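Local coordinates for kojibiose phosphorylase (Gut metagenome, PDB 6W0P), which belongs to glycoside hydrolase family 65, pairing an N-terminal domain of large antiparallel beta sheets with a mainly helical central catalytic domain, at residues L117-G122 and G313-L318; D146-E151 and Q290-H295; T252-K257 and L271-E276; P358-L361 and E366-K369. All blocks are in the same frame, centred on the assembly; numbering follows the deposited sequence.

Contact 1 of 4, residues L117-G122 and G313-L318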
# COMPACT_ATOMS: atom_id res chain seq x y z
N LEU A 117 5.34 30.21 30.53
CA LEU A 117 6.57 29.38 30.40
C LEU A 117 7.73 30.38 30.48
O LEU A 117 7.77 31.31 29.66
CB LEU A 117 6.52 28.59 29.10
CG LEU A 117 7.82 27.86 28.71
CD1 LEU A 117 8.14 26.77 29.71
CD2 LEU A 117 7.73 27.27 27.32
N ASP A 118 8.61 30.24 31.46
CA ASP A 118 9.79 31.13 31.58
C ASP A 118 10.96 30.48 30.83
O ASP A 118 11.48 29.47 31.29
CB ASP A 118 10.11 31.43 33.04
CG ASP A 118 11.00 32.64 33.18
OD1 ASP A 118 11.92 32.77 32.34
OD2 ASP A 118 10.74 33.47 34.11
N LEU A 119 11.39 31.07 29.73
CA LEU A 119 12.43 30.47 28.87
C LEU A 119 13.81 30.50 29.56
O LEU A 119 14.71 29.83 29.04
CB LEU A 119 12.46 31.19 27.53
CG LEU A 119 11.17 31.20 26.72
CD1 LEU A 119 11.37 32.03 25.48
CD2 LEU A 119 10.69 29.79 26.35
N ARG A 120 13.96 31.15 30.72
CA ARG A 120 15.28 31.23 31.42
C ARG A 120 15.40 30.15 32.50
O ARG A 120 16.52 29.97 33.01
CB ARG A 120 15.49 32.62 32.02
CG ARG A 120 15.26 33.74 31.02
CD ARG A 120 14.96 35.05 31.71
NE ARG A 120 13.67 34.97 32.38
CZ ARG A 120 13.07 36.02 32.95
NH1 ARG A 120 13.66 37.21 32.91
NH2 ARG A 120 11.90 35.88 33.53
N SER A 121 14.30 29.47 32.86
CA SER A 121 14.26 28.51 34.00
C SER A 121 13.54 27.21 33.62
O SER A 121 13.84 26.16 34.21
CB SER A 121 13.63 29.14 35.22
OG SER A 121 12.24 29.40 35.02
N GLY A 122 12.64 27.26 32.65
CA GLY A 122 11.76 26.13 32.35
C GLY A 122 10.68 26.06 33.41
O GLY A 122 10.09 25.01 33.54
N GLY A 313 10.26 34.29 19.30
CA GLY A 313 10.27 33.04 18.52
C GLY A 313 11.62 32.36 18.60
O GLY A 313 11.67 31.16 19.05
N ILE A 314 12.69 33.05 18.20
CA ILE A 314 14.02 32.37 18.16
C ILE A 314 14.38 31.84 19.56
O ILE A 314 14.98 30.75 19.65
CB ILE A 314 15.14 33.26 17.59
CG1 ILE A 314 16.37 32.42 17.29
CG2 ILE A 314 15.49 34.44 18.50
CD1 ILE A 314 16.08 31.20 16.45
N ARG A 315 14.08 32.58 20.62
CA ARG A 315 14.48 32.15 21.98
C ARG A 315 13.59 30.97 22.38
O ARG A 315 14.09 30.01 22.98
CB ARG A 315 14.47 33.33 22.94
CG ARG A 315 15.28 33.02 24.18
CD ARG A 315 15.42 34.22 25.08
NE ARG A 315 16.52 35.06 24.67
CZ ARG A 315 16.45 36.36 24.38
NH1 ARG A 315 15.29 37.01 24.40
NH2 ARG A 315 17.57 36.99 24.06
N TYR A 316 12.32 30.98 21.95
CA TYR A 316 11.44 29.82 22.17
C TYR A 316 12.07 28.60 21.48
O TYR A 316 12.14 27.51 22.12
CB TYR A 316 10.00 30.11 21.70
CG TYR A 316 9.10 28.92 21.83
CD1 TYR A 316 8.60 28.53 23.06
CD2 TYR A 316 8.81 28.13 20.74
CE1 TYR A 316 7.81 27.40 23.19
CE2 TYR A 316 8.00 27.02 20.84
CZ TYR A 316 7.50 26.64 22.07
OH TYR A 316 6.74 25.52 22.16
N CYS A 317 12.46 28.75 20.21
CA CYS A 317 13.07 27.66 19.39
C CYS A 317 14.34 27.13 20.07
O CYS A 317 14.46 25.90 20.23
CB CYS A 317 13.40 28.12 17.97
SG CYS A 317 11.93 28.46 16.96
N LEU A 318 15.25 28.00 20.50
CA LEU A 318 16.47 27.57 21.23
C LEU A 318 16.05 26.80 22.50
O LEU A 318 16.67 25.75 22.81
CB LEU A 318 17.37 28.76 21.53
CG LEU A 318 17.87 29.52 20.31
CD1 LEU A 318 18.95 30.53 20.68
CD2 LEU A 318 18.39 28.58 19.23
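Leu-119 and Tyr-316 bring the two backbones closest, CA to CA 6.8 Å, where strand 109-118 has just ended and its chain turns beside helix 308-324. The turn is wound round Asp-118: its backbone O accepts from Ser-121 N and Gly-122 N, and its OD1 takes Arg-120 N in an Asx turn. Arg-120 then reaches back side-on, NE to Asp-118 OD1, and NH2 to Asp-118 OD2 at 2.7 Å, so the salt bridge braces the same turn.

Leu-119 is the main knob. Its CD1 sits against the helix backbone, 3.8 Å from Tyr-316 N, while the other branch, CD2, meets the ring obliquely at Tyr-316 CD1, 4.1 Å away. Leu-117 arrives at the ring's edge, near its plane, with CD2 4.1 Å from CE1 of Tyr-316. With CG anti to the backbone N (chi1 176°), the tyrosine side chain crosses those of both leucines at about a right angle. Its hydroxyl bonds to Ile-32 O, and Arg-315, whose CB lies near Leu-119, sends its guanidinium to Asp-301.

Across the interface, then, the grip is apolar and buried; the polar groups are spent on fixing the turn and anchoring the helix side chains to other partners.

Contact 2 of 4, residues D146-E151 and Q290-H295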
# COMPACT_ATOMS: atom_id res chain seq x y z
N ASP A 146 13.78 18.72 36.12
CA ASP A 146 15.20 18.99 36.51
C ASP A 146 16.07 18.77 35.27
O ASP A 146 16.02 17.67 34.74
CB ASP A 146 15.63 18.09 37.66
CG ASP A 146 16.89 18.55 38.39
OD1 ASP A 146 17.88 18.94 37.71
OD2 ASP A 146 16.88 18.48 39.63
N MET A 147 16.81 19.78 34.82
CA MET A 147 17.56 19.68 33.53
C MET A 147 18.89 18.95 33.72
O MET A 147 19.38 18.46 32.71
CB MET A 147 17.83 21.05 32.92
CG MET A 147 16.57 21.80 32.61
SD MET A 147 15.46 20.94 31.48
CE MET A 147 16.40 21.06 29.96
N SER A 148 19.42 18.85 34.95
CA SER A 148 20.70 18.15 35.28
C SER A 148 20.42 16.72 35.79
O SER A 148 20.92 15.77 35.16
CB SER A 148 21.52 18.93 36.28
OG SER A 148 21.27 20.32 36.13
N ASP A 149 19.68 16.57 36.89
CA ASP A 149 19.29 15.25 37.45
C ASP A 149 17.93 14.88 36.88
O ASP A 149 16.93 15.12 37.56
CB ASP A 149 19.29 15.26 38.99
CG ASP A 149 20.65 15.60 39.57
OD1 ASP A 149 21.56 14.78 39.39
OD2 ASP A 149 20.79 16.70 40.18
N CYS A 150 17.90 14.36 35.65
CA CYS A 150 16.73 14.42 34.73
C CYS A 150 15.65 13.41 35.13
O CYS A 150 14.52 13.51 34.60
CB CYS A 150 17.16 14.24 33.29
SG CYS A 150 18.44 15.42 32.79
N GLU A 151 15.97 12.51 36.07
CA GLU A 151 15.03 11.55 36.69
C GLU A 151 13.99 12.29 37.53
O GLU A 151 12.92 11.69 37.78
CB GLU A 151 15.78 10.54 37.55
CG GLU A 151 16.91 9.84 36.82
CD GLU A 151 18.29 10.49 36.96
OE1 GLU A 151 18.40 11.66 37.46
OE2 GLU A 151 19.26 9.82 36.54
N GLN A 290 17.69 27.37 36.29
CA GLN A 290 18.13 28.63 35.65
C GLN A 290 19.65 28.57 35.41
O GLN A 290 20.07 29.05 34.37
CB GLN A 290 17.72 29.85 36.48
CG GLN A 290 18.12 31.19 35.88
CD GLN A 290 17.01 32.19 36.02
OE1 GLN A 290 15.94 31.90 36.58
NE2 GLN A 290 17.25 33.39 35.50
N LYS A 291 20.41 28.00 36.34
CA LYS A 291 21.89 27.82 36.23
C LYS A 291 22.18 26.99 34.98
O LYS A 291 23.09 27.35 34.23
CB LYS A 291 22.46 27.18 37.50
CG LYS A 291 23.88 27.60 37.87
CD LYS A 291 24.58 26.56 38.71
CE LYS A 291 25.11 25.39 37.90
NZ LYS A 291 26.57 25.53 37.64
N PHE A 292 21.41 25.92 34.73
CA PHE A 292 21.53 25.08 33.51
C PHE A 292 21.21 25.90 32.25
O PHE A 292 21.99 25.82 31.30
CB PHE A 292 20.61 23.87 33.60
CG PHE A 292 20.54 23.05 32.34
CD1 PHE A 292 19.74 23.43 31.28
CD2 PHE A 292 21.26 21.87 32.25
CE1 PHE A 292 19.65 22.65 30.14
CE2 PHE A 292 21.17 21.08 31.11
CZ PHE A 292 20.36 21.47 30.06
N PHE A 293 20.10 26.65 32.22
CA PHE A 293 19.72 27.42 31.01
C PHE A 293 20.69 28.59 30.77
O PHE A 293 20.92 28.92 29.57
CB PHE A 293 18.26 27.89 31.10
CG PHE A 293 17.28 26.80 30.77
CD1 PHE A 293 17.10 26.40 29.45
CD2 PHE A 293 16.53 26.20 31.76
CE1 PHE A 293 16.18 25.41 29.14
CE2 PHE A 293 15.63 25.20 31.45
CZ PHE A 293 15.47 24.80 30.15
N ASN A 294 21.20 29.24 31.82
CA ASN A 294 22.14 30.38 31.69
C ASN A 294 23.36 29.91 30.88
O ASN A 294 23.78 30.61 29.97
CB ASN A 294 22.62 30.95 33.02
CG ASN A 294 21.58 31.76 33.76
OD1 ASN A 294 20.56 32.16 33.20
ND2 ASN A 294 21.82 31.97 35.05
N HIS A 295 23.91 28.74 31.22
CA HIS A 295 25.05 28.10 30.51
C HIS A 295 24.70 27.97 29.02
O HIS A 295 25.52 28.43 28.20
CB HIS A 295 25.41 26.78 31.19
CG HIS A 295 26.41 25.97 30.43
ND1 HIS A 295 27.78 26.18 30.56
CD2 HIS A 295 26.25 25.00 29.51
CE1 HIS A 295 28.42 25.32 29.78
NE2 HIS A 295 27.50 24.60 29.12
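Met-147 lays its CB squarely over the Phe-292 ring, 3.4 Å from the centroid and only 10° off the ring normal, a close CH-pi contact. CG lies anti to the carbonyl carbon (chi1 -60°), which places it 3.7 Å from Phe-293 CE2, an oblique approach, so one methionine serves two aromatics. Two further bends at chi2 and chi3 curl the chain instead of stretching it, and carry the methyl CE back toward the first ring, 3.6 Å from Phe-292 CE1. The sulfur makes Met-aromatic contacts with both, oblique in each case, with SD 5.0 Å from the Phe-293 centroid. The two rings meet as well: Phe-292 CD1 stands over the centre of one face of Phe-293.

Met-147 sits in the loop that joins adjacent antiparallel strands 135-145 and 152-161 of the N-terminal domain's large sheet, a beta hairpin whose loop presses on helix 282-300. The loop is shaped by Asp-146, whose OD1 accepts from two backbone nitrogens. Ser-148 N uses the anti lone pair in an Asx turn, and Asp-149 N, at 3.1 Å, comes from above the carboxylate plane. The other oxygen, OD2, pairs with Lys-288 of the helix, which also reaches Asp-149, while Asn-289 accepts from Met-147 N. Phe-292 CG is anti to its own backbone N (chi1 174°), which extends the ring toward the loop. Ser-148, more exposed, grazes it, OG 4.2 Å from Phe-292 CD2.

Contact 3 of 4, residues T252-K257 and L271-E276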
# COMPACT_ATOMS: atom_id res chain seq x y z
N THR A 252 10.46 11.29 41.35
CA THR A 252 11.61 10.59 40.71
C THR A 252 11.06 9.41 39.91
O THR A 252 10.23 8.68 40.44
CB THR A 252 12.68 10.21 41.74
OG1 THR A 252 13.21 11.43 42.26
CG2 THR A 252 13.78 9.37 41.14
N ASN A 253 11.43 9.31 38.63
CA ASN A 253 11.05 8.23 37.70
C ASN A 253 12.35 7.54 37.30
O ASN A 253 13.26 8.25 36.78
CB ASN A 253 10.24 8.80 36.53
CG ASN A 253 8.93 9.41 36.98
OD1 ASN A 253 8.09 8.72 37.56
ND2 ASN A 253 8.74 10.68 36.73
N ILE A 254 12.47 6.25 37.60
CA ILE A 254 13.66 5.43 37.21
C ILE A 254 13.18 4.40 36.18
O ILE A 254 12.31 3.57 36.52
CB ILE A 254 14.35 4.77 38.42
CG1 ILE A 254 14.69 5.77 39.52
CG2 ILE A 254 15.59 4.03 37.95
CD1 ILE A 254 15.71 6.83 39.10
N ILE A 255 13.76 4.45 34.98
CA ILE A 255 13.36 3.57 33.85
C ILE A 255 14.47 2.55 33.61
O ILE A 255 15.63 2.85 33.92
CB ILE A 255 13.06 4.40 32.58
CG1 ILE A 255 14.31 5.06 32.00
CG2 ILE A 255 11.98 5.42 32.86
CD1 ILE A 255 14.10 5.70 30.66
N ASP A 256 14.10 1.38 33.10
CA ASP A 256 15.05 0.38 32.55
C ASP A 256 14.60 0.07 31.12
O ASP A 256 13.65 -0.73 30.94
CB ASP A 256 15.14 -0.87 33.42
CG ASP A 256 16.09 -1.91 32.84
OD1 ASP A 256 16.95 -1.53 32.03
OD2 ASP A 256 15.93 -3.09 33.19
N LYS A 257 15.26 0.67 30.13
CA LYS A 257 14.93 0.51 28.70
C LYS A 257 15.36 -0.89 28.21
O LYS A 257 14.82 -1.31 27.19
CB LYS A 257 15.57 1.65 27.89
CG LYS A 257 15.01 3.03 28.18
CD LYS A 257 15.49 4.10 27.22
CE LYS A 257 16.88 4.62 27.54
NZ LYS A 257 17.54 5.17 26.33
N LEU A 271 13.97 5.87 45.48
CA LEU A 271 13.71 6.42 46.84
C LEU A 271 14.89 7.25 47.34
O LEU A 271 14.63 8.27 48.00
CB LEU A 271 13.39 5.28 47.80
CG LEU A 271 12.02 4.64 47.60
CD1 LEU A 271 11.70 3.72 48.77
CD2 LEU A 271 10.95 5.71 47.44
N THR A 272 16.12 6.80 47.07
CA THR A 272 17.37 7.52 47.46
C THR A 272 17.41 8.89 46.78
O THR A 272 17.64 9.90 47.49
CB THR A 272 18.62 6.68 47.15
OG1 THR A 272 18.45 5.39 47.74
CG2 THR A 272 19.89 7.32 47.67
N LYS A 273 17.16 8.96 45.47
CA LYS A 273 17.19 10.25 44.72
C LYS A 273 15.99 11.12 45.13
O LYS A 273 16.19 12.32 45.37
CB LYS A 273 17.25 9.98 43.21
CG LYS A 273 18.65 9.75 42.66
CD LYS A 273 18.65 8.87 41.44
CE LYS A 273 20.03 8.43 41.00
NZ LYS A 273 20.48 9.23 39.85
N LEU A 274 14.79 10.55 45.24
CA LEU A 274 13.60 11.30 45.73
C LEU A 274 13.94 12.01 47.04
O LEU A 274 13.69 13.23 47.15
CB LEU A 274 12.43 10.33 45.93
CG LEU A 274 11.13 11.00 46.38
CD1 LEU A 274 10.63 12.00 45.33
CD2 LEU A 274 10.06 9.97 46.69
N LYS A 275 14.54 11.26 47.98
CA LYS A 275 14.96 11.72 49.33
C LYS A 275 15.96 12.88 49.18
O LYS A 275 15.69 13.96 49.75
CB LYS A 275 15.53 10.54 50.13
CG LYS A 275 16.12 10.87 51.49
CD LYS A 275 15.18 11.66 52.39
CE LYS A 275 15.71 11.85 53.80
NZ LYS A 275 15.04 12.99 54.47
N GLU A 276 17.05 12.69 48.43
CA GLU A 276 18.07 13.76 48.18
C GLU A 276 17.35 15.00 47.64
O GLU A 276 17.59 16.10 48.18
CB GLU A 276 19.17 13.28 47.24
CG GLU A 276 20.40 12.70 47.95
CD GLU A 276 21.01 11.42 47.38
OE1 GLU A 276 21.72 10.72 48.15
OE2 GLU A 276 20.78 11.11 46.17
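Thr-252 and Ile-254 belong to strand 245-256 of the ten-stranded antiparallel sheet, and through them the sheet receives helix 263-277, the next element in the chain. The helix doubles back over the strand: the local axes come within 8.3 Å and run nearly antiparallel, at 153°.

Thr-252 makes most of the strand's side of the contact. Its two branches divide the work: OG1, beside the backbone N (chi1 -65°), lies against Leu-274, 3.9 Å from CB, while CG2 crosses to Lys-273 CB at 4.1 Å. Although OG1 is also 3.5 Å from Leu-274 N, the angle is poor; its hydrogen bond is with Asn-152 OD1 on the neighbouring strand. Leu-274 in turn sends CD1 down to the sheet, 4.0 Å from Thr-252 N, and continues onto Val-214 and Arg-216. Two residues along the strand, Ile-254 uses CD1 to touch the aliphatic part of Lys-273 at CD, 4.3 Å away, and also packs on Ile-269 and Ala-270 a turn earlier and Gln-266 two turns earlier.

Alternate strand residues thus point at the helix while Asn-253 turns to Val-89 and Phe-91, the pattern of a strand followed through a short loop by a helix that packs back on the face of the sheet.

Contact 4 of 4, residues P358-L361 and E366-K369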
# COMPACT_ATOMS: atom_id res chain seq x y z
N PRO A 358 23.43 20.25 13.34
CA PRO A 358 24.33 21.40 13.36
C PRO A 358 24.20 22.32 14.58
O PRO A 358 25.19 22.80 15.08
CB PRO A 358 23.91 22.15 12.09
CG PRO A 358 23.47 21.05 11.16
CD PRO A 358 22.69 20.14 12.07
N PHE A 359 22.99 22.55 15.07
CA PHE A 359 22.81 23.35 16.31
C PHE A 359 23.68 22.74 17.41
O PHE A 359 24.36 23.48 18.15
CB PHE A 359 21.34 23.44 16.72
CG PHE A 359 21.16 24.06 18.08
CD1 PHE A 359 21.17 25.43 18.24
CD2 PHE A 359 21.03 23.26 19.21
CE1 PHE A 359 21.05 26.00 19.50
CE2 PHE A 359 20.89 23.83 20.47
CZ PHE A 359 20.91 25.20 20.61
N TYR A 360 23.66 21.41 17.55
CA TYR A 360 24.38 20.70 18.65
C TYR A 360 25.90 20.73 18.40
O TYR A 360 26.64 20.85 19.38
CB TYR A 360 23.81 19.30 18.89
CG TYR A 360 22.35 19.34 19.27
CD1 TYR A 360 21.94 19.69 20.55
CD2 TYR A 360 21.36 19.04 18.33
CE1 TYR A 360 20.59 19.76 20.88
CE2 TYR A 360 20.02 19.11 18.65
CZ TYR A 360 19.63 19.47 19.93
OH TYR A 360 18.29 19.54 20.23
N LEU A 361 26.33 20.64 17.15
CA LEU A 361 27.77 20.65 16.75
C LEU A 361 28.42 21.95 17.24
O LEU A 361 29.58 21.89 17.62
CB LEU A 361 27.89 20.51 15.24
CG LEU A 361 27.72 19.10 14.70
CD1 LEU A 361 27.61 19.12 13.18
CD2 LEU A 361 28.85 18.17 15.15
N GLU A 366 29.01 16.80 23.31
CA GLU A 366 28.50 15.56 23.93
C GLU A 366 27.10 15.27 23.36
O GLU A 366 26.78 14.11 23.08
CB GLU A 366 28.55 15.72 25.45
CG GLU A 366 28.33 14.43 26.24
CD GLU A 366 29.33 13.30 26.01
OE1 GLU A 366 30.44 13.55 25.44
OE2 GLU A 366 29.00 12.15 26.42
N ALA A 367 26.28 16.30 23.17
CA ALA A 367 24.96 16.16 22.51
C ALA A 367 25.16 15.73 21.05
O ALA A 367 24.53 14.72 20.66
CB ALA A 367 24.18 17.44 22.64
N ALA A 368 26.02 16.41 20.28
CA ALA A 368 26.31 16.05 18.87
C ALA A 368 26.78 14.59 18.80
O ALA A 368 26.24 13.83 18.00
CB ALA A 368 27.35 16.97 18.29
N LYS A 369 27.75 14.21 19.62
CA LYS A 369 28.32 12.83 19.61
C LYS A 369 27.24 11.81 20.02
O LYS A 369 27.20 10.74 19.40
CB LYS A 369 29.56 12.77 20.52
CG LYS A 369 30.07 11.37 20.84
CD LYS A 369 31.59 11.26 20.99
CE LYS A 369 32.07 11.20 22.43
NZ LYS A 369 33.53 11.48 22.53
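Tyr-360 and Ala-368 carry the closest backbones, CA to CA 5.0 Å, where helix 351-361 ends and the chain turns through Ser-363 and Asn-364 into helix 365-376, which packs against the end of the first. Both helices belong to the helical central catalytic domain, which in this family is an (alpha/alpha)6 barrel.

The shapes are unequal. The second helix offers only two small bumps, the methyls of Ala-367 and Ala-368, so Tyr-360 can come right up to its backbone. Tyr-360 settles its CB against the main chain, 3.9 Å from Ala-368 N, and from there the ring runs past Ala-367, whose CB meets ring atom CD1 obliquely at 3.8 Å. Its CG is anti to the carbonyl carbon (chi1 -60°), a setting that carries the phenol on toward helix 308-324, where OH bonds to Met-321 O. Phe-359 backs the same ring, its CD2 standing over the centre of one face.

Ala-368 in turn fits the hollow between Tyr-360 and Leu-361. Leu-361 starts out from its backbone pointing away from the second helix, yet its CD2 branch turns back to the Ala-368 methyl, while the side chain also touches His-429 and Tyr-430 of helix 418-434. The Ala-368 methyl lies 4.0 Å from Leu-361 N and 3.7 Å from Leu-361 CD2.

In the fold
Contacts 1, 3 and 4 are buried, whereas contact 2 is partly buried, with Ser-148 exposed; contact 4 lies nearest the chain's centre and contact 3 farthest out. Contacts 1 and 3 both reach the ten-stranded sheet, but only contact 1 joins it to helix 308-324, whose Leu-318 then packs on Phe-359 of contact 4. Contacts 1 and 2 touch where Phe-293 lies against Arg-120 O and Ser-121 O. Contacts 2 and 3 are joined by a probable backbone hydrogen bond from Asn-253 N to Glu-151 O, and by a long, weak Glu-151 to Lys-273 ion pair. Chemistry follows place: aliphatic-on-tyrosine in contact 1, methionine on phenylalanines in 2, threonine with a lysine stem in 3, alanine methyls in 4.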